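Local atomic coordinates of alpha-ketoglutarate-dependent non-heme iron oxygenase EasH (Aspergillus japonicus, PDB entry 5M0T), a protein that probably oxidises an ergot-alkaloid intermediate on the route to cycloclavine, using iron(II), 2-oxoglutarate and molecular oxygen. Residues 70-80 against 117-126; 151-162 against 220-231. All coordinates share one frame; numbering follows the deposited sequence.

Contact 1: 70-80 against 117-126; sequences YLAGMRQLSSL and SSVLETEPGY. With AKG (2-oxoglutaric acid), chain D.
Q76 and L120 face each other as a non-hydrogen-bonded pair of two antiparallel strands, and here the packing is tight. L120 spreads its two methyls: CD2 presses on Q76 CB at 3.4 Å, and CD1 comes within 3.3 Å of O3 of 2-oxoglutarate, so one side chain serves strand and pocket. L71 crosses L120 at about a right angle, CD2 to CD2 at 4.1 Å. The Q76 chain starts between the backbone N and the carbonyl carbon (chi1 71°) and bends again at chi2 (86°), which brings OE1 back to S78. There S118 OG donates to S78 OG (2.7 Å), which donates in turn to Q76 OE1 (2.8 Å), a buried polar relay well suited to small hydroxyls. L276 of the second subunit packs over Q76, S78 and S118. At the turn that leads into the strand, the buried M74 lays CE 3.6 Å from Y126 OH, and a water ties that hydroxyl to the carbonyls of Y70 and A72. Strand 75-77 is an edge strand of the main sheet within this chain, in a cupin-clan, double-stranded beta-helix fold; R75 and L77 exchange paired backbone bonds with E121 and V119. The opposite face is looser: R75 lies alongside E121, both partly exposed, NE and OE1 4.1 Å apart, too far for a salt bridge; E121 OE2 pairs with R223 instead. E123 OE2 lies at the R75 guanidinium edge, but 4.2 Å from NH1, likewise beyond a salt bridge.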
loop_
_atom_site.group_PDB
_atom_site.type_symbol
_atom_site.label_atom_id
_atom_site.label_comp_id
_atom_site.label_asym_id
_atom_site.label_seq_id
_atom_site.Cartn_x
_atom_site.Cartn_y
_atom_site.Cartn_z
ATOM N N TYR A 70 16.869 -11.618 -5.892
ATOM C CA TYR A 70 17.884 -11.085 -4.942
ATOM C C TYR A 70 18.158 -11.953 -3.683
ATOM O O TYR A 70 19.249 -11.855 -3.105
ATOM C CB TYR A 70 17.507 -9.636 -4.516
ATOM C CG TYR A 70 17.648 -8.663 -5.658
ATOM C CD1 TYR A 70 18.905 -8.362 -6.185
ATOM C CD2 TYR A 70 16.529 -8.093 -6.263
ATOM C CE1 TYR A 70 19.054 -7.497 -7.259
ATOM C CE2 TYR A 70 16.665 -7.220 -7.341
ATOM C CZ TYR A 70 17.923 -6.935 -7.847
ATOM O OH TYR A 70 18.052 -6.061 -8.903
ATOM N N LEU A 71 17.190 -12.784 -3.265
ATOM C CA LEU A 71 17.278 -13.559 -1.997
ATOM C C LEU A 71 17.615 -15.071 -2.111
ATOM O O LEU A 71 17.698 -15.755 -1.086
ATOM C CB LEU A 71 15.987 -13.380 -1.171
ATOM C CG LEU A 71 15.662 -11.953 -0.700
ATOM C CD1 LEU A 71 14.243 -11.878 -0.156
ATOM C CD2 LEU A 71 16.664 -11.462 0.340
ATOM N N ALA A 72 17.815 -15.587 -3.325
ATOM C CA ALA A 72 18.283 -16.974 -3.500
ATOM C C ALA A 72 19.708 -17.117 -2.932
ATOM O O ALA A 72 20.525 -16.198 -3.060
ATOM C CB ALA A 72 18.242 -17.379 -4.977
ATOM N N GLY A 73 19.981 -18.252 -2.281
ATOM C CA GLY A 73 21.285 -18.528 -1.643
ATOM C C GLY A 73 21.471 -18.027 -0.209
ATOM O O GLY A 73 22.453 -18.387 0.453
ATOM N N MET A 74 20.542 -17.197 0.279
ATOM C CA MET A 74 20.620 -16.647 1.636
ATOM C C MET A 74 19.783 -17.482 2.587
ATOM O O MET A 74 18.797 -18.116 2.166
ATOM C CB MET A 74 20.085 -15.223 1.668
ATOM C CG MET A 74 20.984 -14.220 0.982
ATOM S SD MET A 74 20.311 -12.554 1.105
ATOM C CE MET A 74 21.826 -11.616 1.302
ATOM N N ARG A 75 20.183 -17.474 3.862
ATOM C CA ARG A 75 19.282 -17.852 4.950
ATOM C C ARG A 75 18.480 -16.597 5.314
ATOM O O ARG A 75 19.058 -15.525 5.480
ATOM C CB ARG A 75 20.066 -18.377 6.149
ATOM C CG ARG A 75 20.910 -19.613 5.844
ATOM C CD ARG A 75 21.559 -20.186 7.100
ATOM N NE ARG A 75 20.545 -20.644 8.061
ATOM C CZ ARG A 75 19.953 -21.843 8.068
ATOM N NH1 ARG A 75 20.265 -22.785 7.170
ATOM N NH2 ARG A 75 19.043 -22.104 9.001
ATOM N N GLN A 76 17.154 -16.719 5.397
ATOM C CA GLN A 76 16.303 -15.587 5.741
ATOM C C GLN A 76 15.111 -15.970 6.621
ATOM O O GLN A 76 14.540 -17.059 6.486
ATOM C CB GLN A 76 15.843 -14.810 4.483
ATOM C CG GLN A 76 14.815 -15.499 3.571
ATOM C CD GLN A 76 13.343 -15.312 3.971
ATOM O OE1 GLN A 76 12.968 -14.330 4.607
ATOM N NE2 GLN A 76 12.502 -16.264 3.580
ATOM N N LEU A 77 14.776 -15.063 7.535
ATOM C CA LEU A 77 13.531 -15.096 8.295
ATOM C C LEU A 77 12.930 -13.705 8.207
ATOM O O LEU A 77 13.637 -12.735 8.427
ATOM C CB LEU A 77 13.802 -15.441 9.757
ATOM C CG LEU A 77 12.590 -15.481 10.708
ATOM C CD1 LEU A 77 11.655 -16.636 10.362
ATOM C CD2 LEU A 77 13.063 -15.551 12.148
ATOM N N SER A 78 11.641 -13.615 7.885
ATOM C CA SER A 78 10.925 -12.352 7.798
ATOM C C SER A 78 9.656 -12.402 8.671
ATOM O O SER A 78 9.505 -13.305 9.462
ATOM C CB SER A 78 10.639 -12.045 6.335
ATOM O OG SER A 78 11.860 -11.938 5.630
ATOM N N SER A 79 8.768 -11.420 8.554
ATOM C CA SER A 79 7.620 -11.290 9.471
ATOM C C SER A 79 8.067 -11.456 10.949
ATOM O O SER A 79 7.546 -12.301 11.700
ATOM C CB SER A 79 6.520 -12.288 9.075
ATOM O OG SER A 79 6.157 -12.126 7.709
ATOM N N LEU A 80 9.060 -10.644 11.320
ATOM C CA LEU A 80 9.734 -10.702 12.623
ATOM C C LEU A 80 8.925 -10.138 13.803
ATOM O O LEU A 80 9.292 -10.384 14.945
ATOM C CB LEU A 80 11.084 -9.982 12.568
ATOM C CG LEU A 80 12.135 -10.496 11.578
ATOM C CD1 LEU A 80 13.359 -9.593 11.551
ATOM C CD2 LEU A 80 12.541 -11.915 11.924
ATOM N N SER A 117 11.066 -6.699 7.221
ATOM C CA SER A 117 12.255 -6.837 8.028
ATOM C C SER A 117 12.661 -8.292 8.014
ATOM O O SER A 117 11.802 -9.178 8.076
ATOM C CB SER A 117 11.994 -6.381 9.474
ATOM O OG SER A 117 13.220 -6.207 10.158
ATOM N N SER A 118 13.965 -8.534 7.931
ATOM C CA SER A 118 14.494 -9.881 7.843
ATOM C C SER A 118 15.771 -9.990 8.621
ATOM O O SER A 118 16.442 -8.998 8.860
ATOM C CB SER A 118 14.778 -10.273 6.375
ATOM O OG SER A 118 13.694 -9.915 5.519
ATOM N N VAL A 119 16.093 -11.207 9.027
ATOM C CA VAL A 119 17.451 -11.564 9.388
ATOM C C VAL A 119 18.023 -12.286 8.173
ATOM O O VAL A 119 17.409 -13.240 7.688
ATOM C CB VAL A 119 17.464 -12.460 10.631
ATOM C CG1 VAL A 119 18.885 -12.861 11.005
ATOM C CG2 VAL A 119 16.755 -11.729 11.774
ATOM N N LEU A 120 19.175 -11.822 7.680
ATOM C CA LEU A 120 19.810 -12.390 6.492
ATOM C C LEU A 120 21.221 -12.883 6.819
ATOM O O LEU A 120 22.130 -12.076 7.017
ATOM C CB LEU A 120 19.852 -11.364 5.351
ATOM C CG LEU A 120 18.523 -10.818 4.783
ATOM C CD1 LEU A 120 18.807 -9.862 3.627
ATOM C CD2 LEU A 120 17.553 -11.907 4.331
ATOM N N GLU A 121 21.395 -14.202 6.851
ATOM C CA GLU A 121 22.670 -14.834 7.181
ATOM C C GLU A 121 23.329 -15.419 5.897
ATOM O O GLU A 121 22.742 -16.277 5.224
ATOM C CB GLU A 121 22.432 -15.927 8.239
ATOM C CG GLU A 121 23.526 -16.059 9.291
ATOM C CD GLU A 121 23.132 -16.973 10.445
ATOM O OE1 GLU A 121 23.073 -18.206 10.210
ATOM O OE2 GLU A 121 22.889 -16.474 11.577
ATOM N N THR A 122 24.523 -14.946 5.558
ATOM C CA THR A 122 25.246 -15.444 4.377
ATOM C C THR A 122 26.312 -16.438 4.830
ATOM O O THR A 122 27.078 -16.161 5.744
ATOM C CB THR A 122 25.893 -14.308 3.557
ATOM O OG1 THR A 122 26.872 -13.625 4.352
ATOM C CG2 THR A 122 24.846 -13.293 3.117
ATOM N N GLU A 123 26.333 -17.598 4.198
ATOM C CA GLU A 123 27.277 -18.663 4.542
ATOM C C GLU A 123 28.639 -18.440 3.863
ATOM O O GLU A 123 28.752 -17.636 2.948
ATOM C CB GLU A 123 26.684 -20.020 4.144
ATOM C CG GLU A 123 25.365 -20.336 4.853
ATOM C CD GLU A 123 24.728 -21.640 4.393
ATOM O OE1 GLU A 123 25.027 -22.092 3.263
ATOM O OE2 GLU A 123 23.941 -22.227 5.173
ATOM N N PRO A 124 29.683 -19.146 4.314
ATOM C CA PRO A 124 30.950 -19.135 3.587
ATOM C C PRO A 124 30.770 -19.523 2.114
ATOM O O PRO A 124 30.055 -20.485 1.806
ATOM C CB PRO A 124 31.757 -20.205 4.315
ATOM C CG PRO A 124 31.234 -20.166 5.704
ATOM C CD PRO A 124 29.775 -19.951 5.544
ATOM N N GLY A 125 31.385 -18.754 1.220
ATOM C CA GLY A 125 31.263 -18.971 -0.221
ATOM C C GLY A 125 30.141 -18.213 -0.928
ATOM O O GLY A 125 30.096 -18.222 -2.167
ATOM N N TYR A 126 29.236 -17.573 -0.165
ATOM C CA TYR A 126 28.102 -16.848 -0.754
ATOM C C TYR A 126 28.643 -15.750 -1.669
ATOM O O TYR A 126 29.508 -14.963 -1.262
ATOM C CB TYR A 126 27.169 -16.270 0.320
ATOM C CG TYR A 126 26.126 -15.330 -0.237
ATOM C CD1 TYR A 126 25.051 -15.817 -0.991
ATOM C CD2 TYR A 126 26.233 -13.951 -0.054
ATOM C CE1 TYR A 126 24.093 -14.956 -1.512
ATOM C CE2 TYR A 126 25.276 -13.084 -0.568
ATOM C CZ TYR A 126 24.217 -13.585 -1.304
ATOM O OH TYR A 126 23.280 -12.723 -1.827
HETATM C C1 AKG D . 18.311 -6.723 -0.073
HETATM O O1 AKG D . 17.534 -5.942 -0.619
HETATM O O2 AKG D . 18.098 -8.011 0.055
HETATM C C2 AKG D . 19.645 -6.280 0.546
HETATM O O5 AKG D . 20.142 -5.245 0.146
HETATM C C3 AKG D . 20.300 -7.088 1.638
HETATM C C4 AKG D . 21.676 -6.561 2.009
HETATM C C5 AKG D . 22.380 -7.357 3.074
HETATM O O3 AKG D . 21.660 -8.257 3.702
HETATM O O4 AKG D . 23.545 -7.160 3.333
HETATM O O HOH W 1 20.943 -13.724 -3.274
HETATM O O HOH W 2 9.490 -8.521 9.603
#

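Contact 2: 151-162 against 220-231; sequences SMLNFLTALTDF and FLRRGFPLIMQS. With AKG (2-oxoglutaric acid), chain D.
F162, just past the end of strand 152-158, lies against R222 at the start of strand 222-231; the two antiparallel strands pair at the centre of the double-stranded beta-helix (jelly-roll) fold. The ring and guanidinium planes are only 13° apart, with F162 CZ over one guanidinium face near its rim, 3.6 Å from R222 NE. R222 leaves the backbone with CG anti to N (chi1 168°), and bends at chi2 and chi3 turn its guanidinium edge to the C5 carboxylate of 2-oxoglutarate: NH1 makes a weak bond to O3 (3.5 Å), and NH2 meets O4 at a doubtfully short 2.4 Å. An arginine suits a carboxylate; NH2 is also held by the carbonyl O of G167. L156 adds apolar cover, CD1 lying 3.6 Å from the ligand's C5. G224, without a side chain, admits both F162 and L156, and P226 costs no bond to strand 152-158, since it faces L156 at a non-hydrogen-bonded position. Further along the same face N154 slants across I228 in van der Waals contact, ND2 to CG1 at 3.6 Å, and M152 runs beside Q230, whose NE2 bonds to T235 O. L159 rests CD1 on F225 CB (3.7 Å) and on the aliphatic part of R223, whose charged end goes to D53 and E121. T160 keeps its hydroxyl in the crowded position between backbone N and carbonyl carbon (chi1 59°), which lets OG1 accept R223 N at 3.0 Å while it donates to the carbonyl O of D161.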
loop_
_atom_site.group_PDB
_atom_site.type_symbol
_atom_site.label_atom_id
_atom_site.label_comp_id
_atom_site.label_asym_id
_atom_site.label_seq_id
_atom_site.Cartn_x
_atom_site.Cartn_y
_atom_site.Cartn_z
ATOM N N SER A 151 10.559 6.652 -0.622
ATOM C CA SER A 151 9.609 5.566 -0.372
ATOM C C SER A 151 10.057 4.606 0.707
ATOM O O SER A 151 9.231 4.053 1.399
ATOM C CB SER A 151 9.391 4.761 -1.667
ATOM O OG SER A 151 10.623 4.261 -2.139
ATOM N N MET A 152 11.358 4.387 0.833
ATOM C CA MET A 152 11.889 3.406 1.760
ATOM C C MET A 152 13.086 3.936 2.524
ATOM O O MET A 152 13.831 4.782 2.029
ATOM C CB MET A 152 12.321 2.167 0.996
ATOM C CG MET A 152 11.201 1.476 0.263
ATOM S SD MET A 152 11.827 0.075 -0.660
ATOM C CE MET A 152 10.324 -0.853 -0.951
ATOM N N LEU A 153 13.254 3.415 3.729
ATOM C CA LEU A 153 14.408 3.696 4.566
ATOM C C LEU A 153 14.823 2.383 5.219
ATOM O O LEU A 153 14.038 1.815 5.979
ATOM C CB LEU A 153 14.052 4.718 5.654
ATOM C CG LEU A 153 15.211 5.240 6.506
ATOM C CD1 LEU A 153 16.409 5.673 5.657
ATOM C CD2 LEU A 153 14.716 6.389 7.378
ATOM N N ASN A 154 16.047 1.926 4.930
ATOM C CA ASN A 154 16.571 0.649 5.438
ATOM C C ASN A 154 17.558 0.837 6.583
ATOM O O ASN A 154 18.639 1.371 6.388
ATOM C CB ASN A 154 17.261 -0.135 4.314
ATOM C CG ASN A 154 17.505 -1.595 4.676
ATOM O OD1 ASN A 154 17.681 -1.955 5.850
ATOM N ND2 ASN A 154 17.505 -2.452 3.662
ATOM N N PHE A 155 17.185 0.368 7.770
ATOM C CA PHE A 155 18.092 0.318 8.912
ATOM C C PHE A 155 18.668 -1.078 8.920
ATOM O O PHE A 155 18.003 -1.998 9.368
ATOM C CB PHE A 155 17.344 0.555 10.226
ATOM C CG PHE A 155 16.718 1.921 10.346
ATOM C CD1 PHE A 155 15.514 2.203 9.718
ATOM C CD2 PHE A 155 17.298 2.903 11.151
ATOM C CE1 PHE A 155 14.922 3.450 9.845
ATOM C CE2 PHE A 155 16.712 4.157 11.280
ATOM C CZ PHE A 155 15.525 4.429 10.634
ATOM N N LEU A 156 19.888 -1.253 8.416
ATOM C CA LEU A 156 20.478 -2.582 8.293
ATOM C C LEU A 156 21.512 -2.797 9.382
ATOM O O LEU A 156 22.637 -2.308 9.292
ATOM C CB LEU A 156 21.068 -2.796 6.894
ATOM C CG LEU A 156 21.290 -4.284 6.511
ATOM C CD1 LEU A 156 21.432 -4.473 5.001
ATOM C CD2 LEU A 156 22.493 -4.901 7.216
ATOM N N THR A 157 21.138 -3.555 10.401
ATOM C CA THR A 157 21.966 -3.716 11.578
ATOM C C THR A 157 22.849 -4.959 11.459
ATOM O O THR A 157 22.384 -6.029 11.072
ATOM C CB THR A 157 21.083 -3.828 12.836
ATOM O OG1 THR A 157 20.165 -2.733 12.874
ATOM C CG2 THR A 157 21.924 -3.854 14.090
ATOM N N ALA A 158 24.119 -4.804 11.824
ATOM C CA ALA A 158 25.045 -5.916 11.924
ATOM C C ALA A 158 24.780 -6.696 13.223
ATOM O O ALA A 158 24.826 -6.137 14.315
ATOM C CB ALA A 158 26.482 -5.414 11.872
ATOM N N LEU A 159 24.482 -7.984 13.090
ATOM C CA LEU A 159 24.274 -8.865 14.237
ATOM C C LEU A 159 25.475 -9.748 14.529
ATOM O O LEU A 159 25.488 -10.421 15.562
ATOM C CB LEU A 159 23.031 -9.727 14.025
ATOM C CG LEU A 159 21.704 -8.982 13.867
ATOM C CD1 LEU A 159 20.571 -9.958 13.601
ATOM C CD2 LEU A 159 21.407 -8.128 15.101
ATOM N N THR A 160 26.432 -9.785 13.594
ATOM C CA THR A 160 27.779 -10.298 13.815
ATOM C C THR A 160 28.731 -9.212 13.319
ATOM O O THR A 160 28.279 -8.200 12.782
ATOM C CB THR A 160 28.062 -11.549 12.965
ATOM O OG1 THR A 160 27.912 -11.223 11.577
ATOM C CG2 THR A 160 27.131 -12.694 13.323
ATOM N N ASP A 161 30.042 -9.429 13.457
ATOM C CA ASP A 161 31.027 -8.543 12.809
ATOM C C ASP A 161 30.727 -8.469 11.312
ATOM O O ASP A 161 30.324 -9.458 10.726
ATOM C CB ASP A 161 32.481 -9.002 13.042
ATOM C CG ASP A 161 33.005 -8.673 14.469
ATOM O OD1 ASP A 161 32.670 -7.636 15.080
ATOM O OD2 ASP A 161 33.782 -9.476 14.999
ATOM N N PHE A 162 30.867 -7.279 10.742
ATOM C CA PHE A 162 30.696 -7.010 9.324
ATOM C C PHE A 162 32.069 -6.566 8.824
ATOM O O PHE A 162 32.552 -5.509 9.244
ATOM C CB PHE A 162 29.696 -5.865 9.100
ATOM C CG PHE A 162 28.325 -6.293 8.654
ATOM C CD1 PHE A 162 27.699 -7.413 9.187
ATOM C CD2 PHE A 162 27.637 -5.534 7.732
ATOM C CE1 PHE A 162 26.434 -7.787 8.764
ATOM C CE2 PHE A 162 26.362 -5.890 7.318
ATOM C CZ PHE A 162 25.762 -7.029 7.826
ATOM N N PHE A 220 32.833 -18.289 8.663
ATOM C CA PHE A 220 32.087 -17.226 9.350
ATOM C C PHE A 220 30.711 -17.013 8.717
ATOM O O PHE A 220 30.616 -16.740 7.505
ATOM C CB PHE A 220 32.878 -15.918 9.319
ATOM C CG PHE A 220 32.432 -14.903 10.336
ATOM C CD1 PHE A 220 31.395 -14.023 10.056
ATOM C CD2 PHE A 220 33.047 -14.839 11.586
ATOM C CE1 PHE A 220 30.989 -13.084 11.010
ATOM C CE2 PHE A 220 32.650 -13.908 12.532
ATOM C CZ PHE A 220 31.632 -13.023 12.244
ATOM N N LEU A 221 29.662 -17.142 9.542
ATOM C CA LEU A 221 28.292 -16.823 9.145
ATOM C C LEU A 221 28.049 -15.357 9.461
ATOM O O LEU A 221 28.026 -14.974 10.632
ATOM C CB LEU A 221 27.277 -17.672 9.902
ATOM C CG LEU A 221 27.403 -19.176 9.732
ATOM C CD1 LEU A 221 27.033 -19.832 11.058
ATOM C CD2 LEU A 221 26.572 -19.721 8.564
ATOM N N ARG A 222 27.868 -14.554 8.419
ATOM C CA ARG A 222 27.695 -13.097 8.542
ATOM C C ARG A 222 26.197 -12.795 8.629
ATOM O O ARG A 222 25.470 -13.035 7.678
ATOM C CB ARG A 222 28.401 -12.404 7.355
ATOM C CG ARG A 222 28.121 -10.925 7.103
ATOM C CD ARG A 222 26.751 -10.735 6.483
ATOM N NE ARG A 222 26.652 -9.656 5.540
ATOM C CZ ARG A 222 25.520 -9.299 4.935
ATOM N NH1 ARG A 222 24.353 -9.916 5.176
ATOM N NH2 ARG A 222 25.553 -8.283 4.090
ATOM N N ARG A 223 25.735 -12.308 9.782
ATOM C CA ARG A 223 24.305 -12.114 10.024
ATOM C C ARG A 223 23.956 -10.630 10.016
ATOM O O ARG A 223 24.442 -9.875 10.853
ATOM C CB ARG A 223 23.891 -12.733 11.355
ATOM C CG ARG A 223 22.407 -12.553 11.658
ATOM C CD ARG A 223 21.764 -13.633 12.521
ATOM N NE ARG A 223 22.630 -14.253 13.524
ATOM C CZ ARG A 223 22.193 -15.070 14.485
ATOM N NH1 ARG A 223 20.895 -15.372 14.609
ATOM N NH2 ARG A 223 23.062 -15.582 15.349
ATOM N N GLY A 224 23.127 -10.225 9.062
ATOM C CA GLY A 224 22.617 -8.856 8.973
ATOM C C GLY A 224 21.141 -8.794 9.310
ATOM O O GLY A 224 20.463 -9.824 9.320
ATOM N N PHE A 225 20.644 -7.584 9.566
ATOM C CA PHE A 225 19.262 -7.372 10.010
ATOM C C PHE A 225 18.671 -6.154 9.312
ATOM O O PHE A 225 18.689 -5.060 9.872
ATOM C CB PHE A 225 19.281 -7.227 11.540
ATOM C CG PHE A 225 17.975 -6.842 12.167
ATOM C CD1 PHE A 225 16.754 -7.220 11.635
ATOM C CD2 PHE A 225 17.979 -6.118 13.349
ATOM C CE1 PHE A 225 15.571 -6.853 12.247
ATOM C CE2 PHE A 225 16.802 -5.751 13.960
ATOM C CZ PHE A 225 15.596 -6.117 13.410
ATOM N N PRO A 226 18.208 -6.318 8.056
ATOM C CA PRO A 226 17.512 -5.228 7.379
ATOM C C PRO A 226 16.154 -4.965 7.993
ATOM O O PRO A 226 15.393 -5.889 8.217
ATOM C CB PRO A 226 17.338 -5.746 5.941
ATOM C CG PRO A 226 17.475 -7.228 6.057
ATOM C CD PRO A 226 18.539 -7.394 7.102
ATOM N N LEU A 227 15.862 -3.703 8.265
ATOM C CA LEU A 227 14.568 -3.295 8.747
ATOM C C LEU A 227 14.167 -2.119 7.876
ATOM O O LEU A 227 14.780 -1.042 7.946
ATOM C CB LEU A 227 14.680 -2.925 10.234
ATOM C CG LEU A 227 13.431 -2.572 11.035
ATOM C CD1 LEU A 227 13.830 -2.455 12.503
ATOM C CD2 LEU A 227 12.783 -1.272 10.562
ATOM N N ILE A 228 13.145 -2.321 7.047
ATOM C CA ILE A 228 12.793 -1.330 6.033
ATOM C C ILE A 228 11.466 -0.664 6.364
ATOM O O ILE A 228 10.421 -1.321 6.414
ATOM C CB ILE A 228 12.784 -1.942 4.622
ATOM C CG1 ILE A 228 14.021 -2.829 4.421
ATOM C CG2 ILE A 228 12.734 -0.847 3.576
ATOM C CD1 ILE A 228 14.113 -3.505 3.064
ATOM N N MET A 229 11.523 0.647 6.604
ATOM C CA MET A 229 10.322 1.476 6.769
ATOM C C MET A 229 9.963 2.086 5.429
ATOM O O MET A 229 10.826 2.347 4.594
ATOM C CB MET A 229 10.550 2.586 7.800
ATOM C CG MET A 229 11.034 2.080 9.145
ATOM S SD MET A 229 9.956 0.857 9.893
ATOM C CE MET A 229 8.485 1.823 10.204
ATOM N N GLN A 230 8.676 2.352 5.258
ATOM C CA GLN A 230 8.138 2.775 3.983
ATOM C C GLN A 230 7.022 3.796 4.134
ATOM O O GLN A 230 6.262 3.756 5.092
ATOM C CB GLN A 230 7.633 1.525 3.272
ATOM C CG GLN A 230 6.841 1.710 1.996
ATOM C CD GLN A 230 6.715 0.387 1.258
ATOM O OE1 GLN A 230 7.710 -0.191 0.830
ATOM N NE2 GLN A 230 5.504 -0.119 1.163
ATOM N N SER A 231 6.946 4.699 3.169
ATOM C CA SER A 231 5.812 5.614 2.993
ATOM C C SER A 231 4.462 4.873 3.033
ATOM O O SER A 231 4.262 3.893 2.305
ATOM C CB SER A 231 5.967 6.361 1.648
ATOM O OG SER A 231 4.785 7.037 1.288
HETATM C C1 AKG D . 18.311 -6.723 -0.073
HETATM O O1 AKG D . 17.534 -5.942 -0.619
HETATM O O2 AKG D . 18.098 -8.011 0.055
HETATM C C2 AKG D . 19.645 -6.280 0.546
HETATM O O5 AKG D . 20.142 -5.245 0.146
HETATM C C3 AKG D . 20.300 -7.088 1.638
HETATM C C4 AKG D . 21.676 -6.561 2.009
HETATM C C5 AKG D . 22.380 -7.357 3.074
HETATM O O3 AKG D . 21.660 -8.257 3.702
HETATM O O4 AKG D . 23.545 -7.160 3.333
#

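Overall arrangement
Contacts 1 and 2 are neighbouring parts of one sheet, joined where strands 112-122 and 222-231 run side by side: L120 N probably bonds to G224 O, and S117 OG to P226 O. Contact 2 is central, its centre about 6 Å from the centre of the chain, and no other protein chain touches it. The centre of contact 1 lies about 13 Å from the chain centre; it too is largely buried, but partly by the second subunit against the edge strand. Both offer leucine methyls to 2-oxoglutarate, and contact 2 alone of the two adds an arginine for the carboxylate, while H132, E134 and H210 hold the iron.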